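Local coordinates for peptidoglycan glycosyltransferase (Eggerthella lenta, PDB 4MNR), which is a penicillin-binding protein that joins a small dimerisation-type domain to a larger domain of the beta-lactamase superfamily, at residues Lys268-Pro273 and Val321-Met326; Gly28-Tyr33 and Ser73-Ala78; Arg373-Leu378 and Glu421-Val426; Ser279-Pro282 and Asp286-Lys289; Thr171-Asp174 and Gly178-Tyr181. All blocks are in the same frame, centred on the assembly; numbering follows the deposited sequence. Where two conformers were deposited one is given.

Interaction 1: residues Lys268-Pro273 and Val321-Met326; sequences KEIDFP and VLEMAM
The ring of Phe-272 is covered on one face by Leu-322, whose CD2 methyl sits 3.9 Å from the ring centroid and only 1° off its normal. This is a centred CH-pi contact: the methyl lies about equally far from all six ring carbons. On the opposite face Pro-273 CD lies 3.4 Å above the plane, displaced toward the rim. Ile-142 and Met-145 of strand 142-148 also touch the ring.

Further along, Ile-270 and Met-326 (a selenomethionine) reach out tip to tip, with Ile-270 CD1 3.7 Å from Met-326 CE. The Met-326 chain bends at its last torsion (chi3 54°), which turns its methyl toward the isoleucine. The Glu-323 side chain crosses Ile-270 at about a right angle and brings OE1 within 3.8 Å of Ile-270 CD1. That oxygen is buried here and has no polar partner in the model, a setting that would probably raise the acid's pKa.

Val-321 and Ala-325, on the same helix, pack on strands 130-135 and 425-431. The loop lies along helix 321-332 and reaches the antiparallel sheet through Phe-272, while the helix packs on that sheet in the layering of the penicillin-binding protein and beta-lactamase fold.

Interaction 2: residues Gly28-Tyr33 and Ser73-Ala78; sequences GTIATY and SGIEKA
Ile-30 makes the apolar part of the contact with a single methyl, CD1, which lies 4.0 Å from Ile-75 CG2. Its chi2 of 164° stretches the longer branch out from the strand, so that CD1 arrives at the helix ahead of the rest of the side chain. Around this pair the core is completed by Leu-111, touched by both isoleucines, by Val-63 and Leu-83 against Ile-30, and by Val-62 against Ile-75.

The same methyl also packs against a polar group. The Glu-76 side chain passes Ile-30 at a slant, and CD1 stands 3.6 Å from Glu-76 OE2 and 3.7 Å from Glu-76 CD. The glutamate is bent at chi2 (-85°), which folds its carboxylate back toward the strand.

Strand 30-31 is an inner strand of a six-stranded mixed sheet, running antiparallel to strand 37-43 and parallel to strand 108-111. The short helix 74-78 lies over it, within the region related to dimerisation domains of penicillin-binding protein A.

Polar bonds hold the buried carboxylate of Glu-76. OE1 takes a hydrogen bond from Tyr-53 and a salt bridge from Arg-51, while OE2 pairs with Arg-27. Arg-51 also donates to Gly-28 O, tying the start of segment 28-33 to the same cluster.

Interaction 3: residues Arg373-Leu378 and Glu421-Val426; sequences RVRDVL and EDPRVV
Arg-375 sends CG anti to its own backbone N (chi1 -156°) and runs nearly straight through the second torsion before bending at the third (chi3 62°). The extended part carries CD away from the helix to Pro-423, and the bend brings the guanidinium near the carbonyl of Glu-421. Two conformers were deposited for this arginine and the account follows one of them, so its finer details are less certain.

Arg-375 CD rests 4.0 Å from Pro-423 CG, with the two side chains passing at a slant. The guanidinium lies oblique to Glu-421 O, which is 3.5 Å from Arg-375 NH1, a close approach but not a hydrogen bond. Its firmer polar partner is Ile-331 O, at the end of NH2, while NE gives a weak bond to Ala-420 O. Helix 368-384 is thereby tied both to helix 321-332 and to the chain leading into strand 425-431.

On the other segment, Arg-424 NH2 and Asp-422 OD1 form a salt bridge of 2.8 Å, the donor coming from 54° above the carboxylate plane. Arg-424 and Val-425 both face Ala-418, a classic beta bulge at the start of the strand.

Arg-375 NH1 stays 4.6 Å from Glu-421 OE1, near enough for a favourable long-range attraction though not in contact. Asp-376 OD1 lies 4.8 Å from Glu-421 OE2. The cationic guanidinium therefore probably offsets some of the like charge of the two acids, while the link between the segments themselves is mainly van der Waals contact.

Interaction 4: residues Ser279-Pro282 and Asp286-Lys289; sequences SLMP and DLQK
Leu-287 packs against Pro-282, and its side chain can be followed outward from the helix. CB stands back, 5.1 Å from Pro-282 CB, and serves as the stem. With chi1 at -77°, CG is anti to the carbonyl carbon, which aims the branch point at the proline ring: Leu-287 CG lies 3.9 Å from Pro-282 CB. Beyond it the two methyls part. CD2 stays with the proline, 4.1 Å from Pro-282 CG and about as far from CB, so CG and CD2 together lie against CB and CG of the proline. CD1, a little farther from the proline, also comes within 4.4 Å of the CE methyl of Met-281, a selenomethionine, in a loose contact.

Met-281 gets there by curling. All three of its torsions turn in the same sense, folding the selenium and the terminal methyl round toward the helix. Leu-287 also touches Ala-254 and Val-258 on helix 242-263 and Glu-293 and Leu-294 on helix 291-298, which add to a buried, largely apolar cluster. Pro-282 touches Glu-293 as well, and also Arg-311.

Polar bonds fix the ends of the turn. Asn-267 OD1 accepts from Met-281 N, Ser-283 OG is bonded to Asp-286 N, and Asp-286 OD2 is held by Ser-313 OG. The loop 279-282 thus folds back on the helix that follows it directly, and the pair seals against two neighbouring helices in the helical part of the penicillin-binding protein fold.

Interaction 5: residues Thr171-Asp174 and Gly178-Tyr181; sequences TLVD and GSLY
The chain doubles back between Asp-174 and Gly-178, whose CA atoms come within 4.9 Å, and Gly-178 N makes a weak, bent hydrogen bond to Asp-174 O (3.2 Å, 123° at the hydrogen). Such a bond from the fifth residue back to the first closes an alpha-turn.

Ser-179 supplies a second grip on the same carbonyl. Its OG donates to Asp-174 O at 3.0 Å, approaching from above the carbonyl plane, 42° out of it. The hydroxyl also brushes a methyl, with Val-173 CG1 3.5 Å from Ser-179 OG.

This turn belongs to the long loop between helix 156-165 and helix 188-197, near the surface. The sequence leading into the second helix carries the SxxK motif of penicillin-binding proteins.

Asp-174 holds the turn from its side chain too. CG lies anti to the backbone N (chi1 -179°), which places the carboxylate beside the amides that follow. OD1 takes its stronger hydrogen bond from Ala-177 N and a weak one from Gly-178 N at 3.4 Å. Gly-178 has no side chain, so nothing stands between its backbone and Asp-174 O. Further on, Tyr-181 OH is bonded to Glu-432.

How the interactions relate
Along the chain the order is interaction 2, then 5, then 1 with interaction 4 lying between its two segments, and last 3. Interaction 1 is the hub, its centre about 8 Å from that of the chain, and it touches all four others: interaction 2 through Pro-273 and Ala-78, interaction 3 through Ala-325 and Val-426, interaction 4 through Glu-323 and Ser-279, and interaction 5 through Val-321 and Tyr-181. Interactions 4 and 5 meet at Leu-280 and Leu-180. Interaction 2, at the mixed sheet, to which both family regions contribute strands, lies about 37 Å from interaction 4, centre to centre. Helix 321-332 thus meets interactions 3, 4 and 5, while loop 268-273 reaches interaction 2.

Interaction 1: residues Lys268-Pro273 and Val321-Met326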
# COMPACT_ATOMS: atom_id res chain seq x y z
N LYS A 268 -12.50 -8.11 1.05
CA LYS A 268 -12.64 -8.64 -0.30
C LYS A 268 -11.34 -9.33 -0.71
O LYS A 268 -10.25 -8.85 -0.44
CB LYS A 268 -12.92 -7.51 -1.29
CG LYS A 268 -14.09 -6.61 -0.92
CD LYS A 268 -15.42 -7.33 -1.08
CE LYS A 268 -16.57 -6.41 -0.69
NZ LYS A 268 -16.43 -5.08 -1.35
N GLU A 269 -11.47 -10.48 -1.36
CA GLU A 269 -10.29 -11.12 -1.93
C GLU A 269 -10.00 -10.42 -3.25
O GLU A 269 -10.82 -10.42 -4.16
CB GLU A 269 -10.50 -12.62 -2.10
CG GLU A 269 -10.21 -13.42 -0.83
CD GLU A 269 -10.78 -14.82 -0.86
OE1 GLU A 269 -11.99 -14.98 -0.60
OE2 GLU A 269 -10.02 -15.77 -1.15
N ILE A 270 -8.84 -9.80 -3.32
CA ILE A 270 -8.46 -9.08 -4.51
C ILE A 270 -7.46 -9.91 -5.29
O ILE A 270 -6.46 -10.37 -4.75
CB ILE A 270 -7.91 -7.69 -4.16
CG1 ILE A 270 -9.08 -6.79 -3.75
CG2 ILE A 270 -7.15 -7.08 -5.35
CD1 ILE A 270 -8.72 -5.69 -2.77
N ASP A 271 -7.77 -10.13 -6.57
CA ASP A 271 -6.95 -10.96 -7.43
C ASP A 271 -5.61 -10.25 -7.69
O ASP A 271 -5.59 -9.06 -7.99
CB ASP A 271 -7.71 -11.18 -8.73
CG ASP A 271 -7.07 -12.21 -9.64
OD1 ASP A 271 -6.39 -13.13 -9.14
OD2 ASP A 271 -7.27 -12.11 -10.87
N PHE A 272 -4.51 -10.98 -7.57
CA PHE A 272 -3.18 -10.40 -7.81
C PHE A 272 -2.21 -11.55 -8.08
O PHE A 272 -2.37 -12.64 -7.54
CB PHE A 272 -2.75 -9.54 -6.60
CG PHE A 272 -1.66 -8.55 -6.91
CD1 PHE A 272 -1.89 -7.51 -7.80
CD2 PHE A 272 -0.42 -8.65 -6.30
CE1 PHE A 272 -0.89 -6.60 -8.10
CE2 PHE A 272 0.57 -7.74 -6.59
CZ PHE A 272 0.35 -6.72 -7.49
N PRO A 273 -1.22 -11.32 -8.96
CA PRO A 273 -0.31 -12.43 -9.29
C PRO A 273 0.59 -12.84 -8.13
O PRO A 273 1.05 -13.98 -8.09
CB PRO A 273 0.52 -11.88 -10.46
CG PRO A 273 0.38 -10.40 -10.37
CD PRO A 273 -1.01 -10.17 -9.85
N VAL A 321 0.07 -2.94 2.13
CA VAL A 321 0.50 -1.65 1.59
C VAL A 321 -0.18 -1.42 0.24
O VAL A 321 -0.58 -0.31 -0.10
CB VAL A 321 2.03 -1.58 1.49
CG1 VAL A 321 2.47 -0.22 0.93
CG2 VAL A 321 2.64 -1.83 2.86
N LEU A 322 -0.36 -2.51 -0.51
CA LEU A 322 -1.10 -2.44 -1.77
C LEU A 322 -2.52 -1.93 -1.56
O LEU A 322 -2.98 -1.05 -2.31
CB LEU A 322 -1.13 -3.83 -2.43
CG LEU A 322 -1.95 -3.95 -3.71
CD1 LEU A 322 -1.45 -2.98 -4.80
CD2 LEU A 322 -1.93 -5.39 -4.23
N GLU A 323 -3.20 -2.43 -0.53
CA GLU A 323 -4.54 -1.97 -0.21
C GLU A 323 -4.54 -0.47 0.11
O GLU A 323 -5.41 0.27 -0.34
CB GLU A 323 -5.16 -2.75 0.95
CG GLU A 323 -6.42 -2.11 1.54
CD GLU A 323 -7.60 -2.07 0.57
OE1 GLU A 323 -7.76 -2.99 -0.26
OE2 GLU A 323 -8.39 -1.10 0.64
N MSE A 324 -3.56 -0.02 0.89
CA MSE A 324 -3.52 1.41 1.20
C MSE A 324 -3.23 2.28 -0.02
O MSE A 324 -3.72 3.39 -0.13
CB MSE A 324 -2.56 1.72 2.37
CG MSE A 324 -2.95 1.02 3.66
SE MSE A 324 -4.84 1.25 4.14
CE MSE A 324 -4.90 3.20 4.22
N ALA A 325 -2.45 1.76 -0.96
CA ALA A 325 -2.25 2.46 -2.21
C ALA A 325 -3.56 2.52 -2.98
O ALA A 325 -3.88 3.55 -3.56
CB ALA A 325 -1.15 1.79 -3.03
N MSE A 326 -4.32 1.43 -2.96
CA MSE A 326 -5.64 1.41 -3.60
C MSE A 326 -6.59 2.42 -2.97
O MSE A 326 -7.39 3.05 -3.67
CB MSE A 326 -6.24 0.01 -3.57
CG MSE A 326 -5.41 -0.97 -4.44
SE MSE A 326 -5.93 -2.82 -4.13
CE MSE A 326 -7.79 -2.60 -4.48

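Interaction 2: residues Gly28-Tyr33 and Ser73-Ala78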
# COMPACT_ATOMS: atom_id res chain seq x y z
N GLY A 28 11.56 -17.81 -20.75
CA GLY A 28 11.40 -16.42 -21.17
C GLY A 28 12.00 -15.40 -20.21
O GLY A 28 12.28 -15.71 -19.06
N THR A 29 12.20 -14.17 -20.70
CA THR A 29 12.75 -13.11 -19.86
C THR A 29 11.65 -12.39 -19.10
O THR A 29 10.50 -12.41 -19.50
CB THR A 29 13.49 -12.05 -20.68
OG1 THR A 29 12.60 -11.50 -21.66
CG2 THR A 29 14.69 -12.67 -21.40
N ILE A 30 12.03 -11.77 -17.98
CA ILE A 30 11.15 -10.87 -17.24
C ILE A 30 11.86 -9.54 -17.23
O ILE A 30 13.04 -9.48 -16.89
CB ILE A 30 10.98 -11.33 -15.78
CG1 ILE A 30 10.33 -12.72 -15.73
CG2 ILE A 30 10.13 -10.31 -14.99
CD1 ILE A 30 10.47 -13.41 -14.37
N ALA A 31 11.16 -8.47 -17.61
CA ALA A 31 11.78 -7.15 -17.72
C ALA A 31 10.82 -6.06 -17.24
O ALA A 31 9.60 -6.26 -17.25
CB ALA A 31 12.18 -6.89 -19.16
N THR A 32 11.37 -4.92 -16.83
CA THR A 32 10.53 -3.76 -16.48
C THR A 32 9.95 -3.11 -17.73
O THR A 32 10.33 -3.43 -18.86
CB THR A 32 11.33 -2.69 -15.70
OG1 THR A 32 12.30 -2.09 -16.58
CG2 THR A 32 12.02 -3.31 -14.49
N TYR A 33 9.02 -2.18 -17.53
CA TYR A 33 8.35 -1.54 -18.65
C TYR A 33 9.34 -0.72 -19.49
O TYR A 33 9.19 -0.61 -20.71
CB TYR A 33 7.19 -0.66 -18.15
CG TYR A 33 6.26 -0.22 -19.26
CD1 TYR A 33 5.41 -1.13 -19.86
CD2 TYR A 33 6.23 1.10 -19.69
CE1 TYR A 33 4.55 -0.74 -20.88
CE2 TYR A 33 5.37 1.50 -20.72
CZ TYR A 33 4.54 0.57 -21.31
OH TYR A 33 3.69 0.93 -22.32
N SER A 73 9.01 -18.45 -6.84
CA SER A 73 8.26 -17.44 -6.12
C SER A 73 8.06 -16.23 -7.04
O SER A 73 8.61 -16.19 -8.15
CB SER A 73 9.00 -17.00 -4.87
OG SER A 73 10.21 -16.35 -5.22
N GLY A 74 7.29 -15.25 -6.57
CA GLY A 74 7.10 -14.02 -7.32
C GLY A 74 6.53 -14.22 -8.72
O GLY A 74 5.67 -15.08 -8.93
N ILE A 75 7.00 -13.43 -9.67
CA ILE A 75 6.51 -13.51 -11.05
C ILE A 75 6.97 -14.82 -11.70
O ILE A 75 6.24 -15.41 -12.50
CB ILE A 75 6.96 -12.27 -11.88
CG1 ILE A 75 6.25 -11.01 -11.39
CG2 ILE A 75 6.73 -12.48 -13.38
CD1 ILE A 75 4.76 -10.94 -11.73
N GLU A 76 8.15 -15.30 -11.33
CA GLU A 76 8.65 -16.58 -11.84
C GLU A 76 7.65 -17.70 -11.57
O GLU A 76 7.47 -18.62 -12.38
CB GLU A 76 9.99 -16.94 -11.20
CG GLU A 76 11.17 -16.04 -11.58
CD GLU A 76 11.85 -16.47 -12.88
OE1 GLU A 76 13.09 -16.33 -12.97
OE2 GLU A 76 11.16 -16.94 -13.81
N LYS A 77 7.01 -17.63 -10.40
CA LYS A 77 5.97 -18.58 -10.02
C LYS A 77 4.64 -18.29 -10.72
O LYS A 77 4.05 -19.18 -11.35
CB LYS A 77 5.78 -18.59 -8.50
CG LYS A 77 4.70 -19.54 -7.99
CD LYS A 77 4.49 -19.33 -6.50
CE LYS A 77 3.58 -20.40 -5.91
NZ LYS A 77 2.26 -19.84 -5.52
N ALA A 78 4.17 -17.05 -10.61
CA ALA A 78 2.84 -16.69 -11.10
C ALA A 78 2.72 -16.90 -12.60
O ALA A 78 1.66 -17.29 -13.10
CB ALA A 78 2.51 -15.25 -10.73

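Interaction 3: residues Arg373-Leu378 and Glu421-Val426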
# COMPACT_ATOMS: atom_id res chain seq x y z
N ARG A 373 -13.84 16.09 -2.57
CA ARG A 373 -13.89 16.80 -1.30
C ARG A 373 -12.81 16.27 -0.38
O ARG A 373 -12.18 17.03 0.36
CB ARG A 373 -15.26 16.62 -0.62
CG ARG A 373 -16.38 17.39 -1.30
CD ARG A 373 -17.73 16.89 -0.82
NE ARG A 373 -17.98 17.29 0.57
CZ ARG A 373 -19.00 16.85 1.29
NH1 ARG A 373 -19.86 15.97 0.78
NH2 ARG A 373 -19.16 17.28 2.53
N VAL A 374 -12.60 14.96 -0.42
CA VAL A 374 -11.55 14.35 0.40
C VAL A 374 -10.17 14.81 -0.08
O VAL A 374 -9.30 15.12 0.73
CB VAL A 374 -11.64 12.82 0.37
CG1 VAL A 374 -10.41 12.18 1.07
CG2 VAL A 374 -12.94 12.38 1.02
N ARG A 375 -9.98 14.85 -1.40
CA ARG A 375 -8.71 15.28 -1.96
C ARG A 375 -8.37 16.71 -1.51
O ARG A 375 -7.22 17.01 -1.20
CB ARG A 375 -8.73 15.16 -3.49
CG ARG A 375 -7.36 15.02 -4.13
CD ARG A 375 -7.47 14.42 -5.54
NE ARG A 375 -8.25 15.28 -6.43
CZ ARG A 375 -9.46 14.98 -6.89
NH1 ARG A 375 -10.09 15.83 -7.68
NH2 ARG A 375 -10.04 13.83 -6.55
N ASP A 376 -9.38 17.57 -1.46
CA ASP A 376 -9.18 18.95 -1.00
C ASP A 376 -8.73 19.00 0.48
O ASP A 376 -7.89 19.84 0.86
CB ASP A 376 -10.45 19.77 -1.21
CG ASP A 376 -10.70 20.11 -2.68
OD1 ASP A 376 -9.78 19.96 -3.51
OD2 ASP A 376 -11.83 20.54 -3.00
N VAL A 377 -9.30 18.14 1.31
CA VAL A 377 -8.88 18.08 2.71
C VAL A 377 -7.44 17.56 2.82
O VAL A 377 -6.65 18.07 3.61
CB VAL A 377 -9.82 17.18 3.54
CG1 VAL A 377 -9.28 17.01 4.97
CG2 VAL A 377 -11.21 17.77 3.57
N LEU A 378 -7.10 16.57 1.99
CA LEU A 378 -5.75 16.01 2.01
C LEU A 378 -4.68 16.98 1.47
O LEU A 378 -3.50 16.90 1.83
CB LEU A 378 -5.69 14.68 1.25
CG LEU A 378 -6.60 13.59 1.83
CD1 LEU A 378 -6.38 12.27 1.11
CD2 LEU A 378 -6.39 13.42 3.34
N GLU A 421 -4.68 18.22 -8.07
CA GLU A 421 -5.95 18.48 -8.76
C GLU A 421 -6.39 17.34 -9.70
O GLU A 421 -7.59 17.09 -9.85
CB GLU A 421 -5.91 19.82 -9.51
CG GLU A 421 -7.24 20.21 -10.15
CD GLU A 421 -8.41 20.26 -9.17
OE1 GLU A 421 -9.56 20.03 -9.60
OE2 GLU A 421 -8.19 20.54 -7.96
N ASP A 422 -5.43 16.65 -10.30
CA ASP A 422 -5.71 15.54 -11.21
C ASP A 422 -4.50 14.61 -11.18
O ASP A 422 -3.62 14.68 -12.04
CB ASP A 422 -5.95 16.06 -12.64
CG ASP A 422 -6.23 14.96 -13.64
OD1 ASP A 422 -6.10 15.22 -14.85
OD2 ASP A 422 -6.59 13.83 -13.23
N PRO A 423 -4.44 13.74 -10.17
CA PRO A 423 -3.18 13.02 -9.91
C PRO A 423 -2.74 12.05 -11.00
O PRO A 423 -3.57 11.42 -11.66
CB PRO A 423 -3.47 12.25 -8.61
CG PRO A 423 -4.53 13.08 -7.94
CD PRO A 423 -5.39 13.60 -9.05
N ARG A 424 -1.42 11.96 -11.19
CA ARG A 424 -0.82 11.05 -12.14
C ARG A 424 -0.08 9.93 -11.43
O ARG A 424 0.36 8.96 -12.07
CB ARG A 424 0.17 11.80 -13.04
CG ARG A 424 -0.47 12.88 -13.91
CD ARG A 424 -1.35 12.25 -14.97
NE ARG A 424 -2.02 13.25 -15.78
CZ ARG A 424 -3.29 13.61 -15.63
NH1 ARG A 424 -4.03 13.02 -14.69
NH2 ARG A 424 -3.82 14.54 -16.41
N VAL A 425 0.07 10.05 -10.11
CA VAL A 425 0.78 9.06 -9.33
C VAL A 425 0.25 9.03 -7.90
O VAL A 425 -0.13 10.07 -7.36
CB VAL A 425 2.31 9.33 -9.32
CG1 VAL A 425 2.63 10.68 -8.71
CG2 VAL A 425 3.04 8.25 -8.56
N VAL A 426 0.18 7.83 -7.33
CA VAL A 426 -0.15 7.63 -5.92
C VAL A 426 0.98 6.83 -5.28
O VAL A 426 1.49 5.89 -5.87
CB VAL A 426 -1.51 6.87 -5.76
CG1 VAL A 426 -1.71 6.34 -4.32
CG2 VAL A 426 -2.66 7.77 -6.17

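Interaction 4: residues Ser279-Pro282 and Asp286-Lys289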
# COMPACT_ATOMS: atom_id res chain seq x y z
N SER A 279 -7.36 -7.83 3.16
CA SER A 279 -7.35 -6.81 4.21
C SER A 279 -8.62 -6.98 5.03
O SER A 279 -9.65 -7.41 4.50
CB SER A 279 -7.26 -5.40 3.61
OG SER A 279 -6.01 -5.21 2.98
N LEU A 280 -8.55 -6.70 6.33
CA LEU A 280 -9.59 -7.14 7.25
C LEU A 280 -10.25 -6.02 8.04
O LEU A 280 -9.59 -5.05 8.44
CB LEU A 280 -9.00 -8.15 8.25
CG LEU A 280 -8.30 -9.35 7.63
CD1 LEU A 280 -7.63 -10.20 8.69
CD2 LEU A 280 -9.32 -10.15 6.87
N MSE A 281 -11.56 -6.17 8.25
CA MSE A 281 -12.34 -5.31 9.15
C MSE A 281 -13.20 -6.19 10.03
O MSE A 281 -13.66 -7.25 9.60
CB MSE A 281 -13.26 -4.37 8.36
CG MSE A 281 -12.64 -3.08 7.93
SE MSE A 281 -12.16 -1.85 9.38
CE MSE A 281 -13.86 -1.06 9.90
N PRO A 282 -13.44 -5.77 11.27
CA PRO A 282 -14.35 -6.56 12.10
C PRO A 282 -15.76 -6.53 11.54
O PRO A 282 -16.08 -5.66 10.73
CB PRO A 282 -14.33 -5.83 13.45
CG PRO A 282 -13.09 -5.02 13.44
CD PRO A 282 -12.84 -4.65 12.01
N ASP A 286 -19.63 -7.30 15.83
CA ASP A 286 -18.59 -7.16 16.84
C ASP A 286 -18.31 -5.71 17.23
O ASP A 286 -18.11 -5.40 18.40
CB ASP A 286 -17.29 -7.87 16.41
CG ASP A 286 -17.33 -9.37 16.68
OD1 ASP A 286 -18.04 -9.79 17.61
OD2 ASP A 286 -16.63 -10.13 15.97
N LEU A 287 -18.29 -4.80 16.26
CA LEU A 287 -18.03 -3.40 16.58
C LEU A 287 -19.17 -2.76 17.36
O LEU A 287 -18.94 -1.85 18.16
CB LEU A 287 -17.78 -2.59 15.31
CG LEU A 287 -16.40 -2.77 14.70
CD1 LEU A 287 -16.18 -1.78 13.55
CD2 LEU A 287 -15.36 -2.57 15.78
N GLN A 288 -20.38 -3.22 17.10
CA GLN A 288 -21.56 -2.74 17.83
C GLN A 288 -21.42 -3.00 19.32
O GLN A 288 -21.88 -2.21 20.15
CB GLN A 288 -22.83 -3.40 17.30
CG GLN A 288 -23.50 -2.58 16.22
CD GLN A 288 -24.48 -3.39 15.38
OE1 GLN A 288 -24.69 -3.09 14.21
NE2 GLN A 288 -25.07 -4.42 15.99
N LYS A 289 -20.76 -4.10 19.66
CA LYS A 289 -20.60 -4.51 21.05
C LYS A 289 -19.58 -3.68 21.83
O LYS A 289 -19.61 -3.67 23.06
CB LYS A 289 -20.20 -5.98 21.11
CG LYS A 289 -21.28 -6.93 20.62
CD LYS A 289 -20.77 -8.36 20.57
CE LYS A 289 -21.87 -9.32 20.16
NZ LYS A 289 -21.44 -10.74 20.29

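Interaction 5: residues Thr171-Asp174 and Gly178-Tyr181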
# COMPACT_ATOMS: atom_id res chain seq x y z
N THR A 171 14.13 -11.26 5.56
CA THR A 171 14.51 -10.68 4.27
C THR A 171 13.62 -11.15 3.11
O THR A 171 13.30 -10.39 2.20
CB THR A 171 15.98 -11.03 3.94
OG1 THR A 171 16.85 -10.45 4.92
CG2 THR A 171 16.38 -10.52 2.58
N LEU A 172 13.20 -12.41 3.16
CA LEU A 172 12.41 -12.99 2.08
C LEU A 172 10.94 -12.60 2.11
O LEU A 172 10.20 -12.92 1.17
CB LEU A 172 12.55 -14.51 2.07
CG LEU A 172 13.85 -15.06 1.48
CD1 LEU A 172 13.97 -16.55 1.74
CD2 LEU A 172 13.95 -14.76 -0.01
N VAL A 173 10.52 -11.92 3.17
CA VAL A 173 9.11 -11.57 3.32
C VAL A 173 8.70 -10.49 2.34
O VAL A 173 9.36 -9.46 2.22
CB VAL A 173 8.79 -11.12 4.76
CG1 VAL A 173 7.35 -10.63 4.87
CG2 VAL A 173 9.05 -12.25 5.75
N ASP A 174 7.62 -10.74 1.61
CA ASP A 174 7.03 -9.73 0.73
C ASP A 174 6.20 -8.78 1.59
O ASP A 174 5.09 -9.11 2.01
CB ASP A 174 6.15 -10.40 -0.34
CG ASP A 174 5.51 -9.41 -1.31
OD1 ASP A 174 5.30 -8.23 -0.97
OD2 ASP A 174 5.21 -9.82 -2.45
N GLY A 178 2.33 -8.80 0.48
CA GLY A 178 2.13 -10.06 1.19
C GLY A 178 1.92 -10.03 2.69
O GLY A 178 1.78 -11.09 3.31
N SER A 179 1.89 -8.83 3.27
CA SER A 179 1.87 -8.65 4.73
C SER A 179 0.76 -7.69 5.19
O SER A 179 0.59 -6.62 4.62
CB SER A 179 3.23 -8.09 5.18
OG SER A 179 4.26 -9.03 4.92
N LEU A 180 0.05 -8.05 6.26
CA LEU A 180 -0.94 -7.14 6.85
C LEU A 180 -0.33 -6.23 7.89
O LEU A 180 0.42 -6.68 8.76
CB LEU A 180 -2.10 -7.91 7.50
CG LEU A 180 -3.02 -8.66 6.55
CD1 LEU A 180 -4.07 -9.43 7.36
CD2 LEU A 180 -3.67 -7.70 5.58
N TYR A 181 -0.71 -4.97 7.84
CA TYR A 181 -0.26 -3.97 8.81
C TYR A 181 -1.45 -3.24 9.41
O TYR A 181 -2.49 -3.11 8.77
CB TYR A 181 0.59 -2.90 8.12
CG TYR A 181 1.99 -3.31 7.67
CD1 TYR A 181 3.06 -3.20 8.53
CD2 TYR A 181 2.22 -3.77 6.38
CE1 TYR A 181 4.34 -3.55 8.14
CE2 TYR A 181 3.50 -4.13 5.98
CZ TYR A 181 4.55 -4.01 6.86
OH TYR A 181 5.83 -4.35 6.48